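Local coordinates for protein glucose-6-phosphate isomerase (Thermus thermophilus, PDB 1ZZG) that probably catalyses the reversible isomerization of glucose 6-phosphate to fructose 6-phosphate in glycolysis and gluconeogenesis, at residues A208-G212 with S370-V374. Sequence-based numbering, arbitrary orientation.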
# COMPACT_ATOMS: atom_id res chain seq x y z
N ALA A 208 4.03 26.48 4.08
CA ALA A 208 4.76 26.03 2.90
C ALA A 208 3.91 25.09 2.07
O ALA A 208 3.96 25.12 0.85
CB ALA A 208 6.07 25.35 3.32
N LEU A 209 3.14 24.25 2.74
CA LEU A 209 2.28 23.31 2.03
C LEU A 209 1.28 24.08 1.16
O LEU A 209 1.14 23.78 -0.03
CB LEU A 209 1.52 22.44 3.03
CG LEU A 209 0.64 21.32 2.47
CD1 LEU A 209 1.50 20.19 1.90
CD2 LEU A 209 -0.25 20.79 3.60
N LEU A 210 0.61 25.08 1.73
CA LEU A 210 -0.38 25.86 0.99
C LEU A 210 0.27 26.74 -0.09
O LEU A 210 -0.32 26.97 -1.15
CB LEU A 210 -1.24 26.70 1.94
CG LEU A 210 -2.00 25.92 3.03
CD1 LEU A 210 -2.87 26.87 3.84
CD2 LEU A 210 -2.86 24.83 2.40
N MET A 211 1.48 27.22 0.18
CA MET A 211 2.20 28.04 -0.79
C MET A 211 2.47 27.20 -2.04
O MET A 211 2.31 27.67 -3.16
CB MET A 211 3.53 28.51 -0.21
CG MET A 211 3.41 29.49 0.93
SD MET A 211 5.05 29.83 1.60
CE MET A 211 5.97 30.13 0.04
N GLY A 212 2.91 25.97 -1.83
CA GLY A 212 3.18 25.09 -2.96
C GLY A 212 1.92 24.81 -3.74
O GLY A 212 1.94 24.76 -4.97
N SER A 370 9.48 18.08 0.16
CA SER A 370 9.19 19.14 1.13
C SER A 370 7.72 19.52 1.07
O SER A 370 7.03 19.24 0.08
CB SER A 370 10.04 20.37 0.83
OG SER A 370 9.78 20.86 -0.48
N PRO A 371 7.20 20.16 2.13
CA PRO A 371 5.79 20.57 2.13
C PRO A 371 5.46 21.38 0.86
O PRO A 371 4.44 21.15 0.21
CB PRO A 371 5.68 21.41 3.40
CG PRO A 371 6.68 20.75 4.32
CD PRO A 371 7.86 20.53 3.39
N TYR A 372 6.35 22.30 0.52
CA TYR A 372 6.19 23.16 -0.65
C TYR A 372 6.06 22.33 -1.93
O TYR A 372 5.07 22.46 -2.67
CB TYR A 372 7.39 24.11 -0.76
CG TYR A 372 7.34 25.09 -1.92
CD1 TYR A 372 6.57 26.25 -1.86
CD2 TYR A 372 8.09 24.86 -3.08
CE1 TYR A 372 6.55 27.17 -2.92
CE2 TYR A 372 8.08 25.77 -4.14
CZ TYR A 372 7.31 26.92 -4.05
OH TYR A 372 7.31 27.81 -5.10
N ALA A 373 7.04 21.46 -2.18
CA ALA A 373 7.03 20.62 -3.37
C ALA A 373 5.88 19.60 -3.41
O ALA A 373 5.29 19.36 -4.46
CB ALA A 373 8.38 19.88 -3.49
N VAL A 374 5.56 19.01 -2.26
CA VAL A 374 4.50 18.02 -2.21
C VAL A 374 3.12 18.69 -2.29
O VAL A 374 2.21 18.15 -2.92
CB VAL A 374 4.62 17.15 -0.93
CG1 VAL A 374 3.42 16.20 -0.81
CG2 VAL A 374 5.93 16.34 -0.99
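A208 brings its methyl against P371 where the first turns of helices 206-221 and 371-391 of this phosphoglucose isomerase of the SIS clan meet in a close helix-helix contact carried by three CA-H...O contacts, with G212 CA just 4.3 Å from Y372 CA. The A208 CB to P371 CB distance is 4.0 Å, and the carbonyl of A208 does double duty: its O accepts the helical N-H of G212 and also receives a CA-H...O contact from Y372 CA at 3.3 Å. L209 comes next. Its CA-H aims almost straight at P371 O (angle at H 172°), and CD1 reaches the same oxygen at 3.5 Å; the L209 side chain also packs on L196 and L199 of helix 193-201. M211 puts CB at the edge of the Y372 ring, 4.1 Å from CD1. A chi1 of -179° swings that ring alongside the first helix, with Y372 CD1 3.7 Å from both G212 N and G212 CA; cut back to an alanine, this position would probably leave a gap beside M211 CB and uncover the G212 backbone. G212 lets the backbones come close: a CB here would collide with Y372 O, and its CA makes a CA-H...O contact with that oxygen at 3.3 Å.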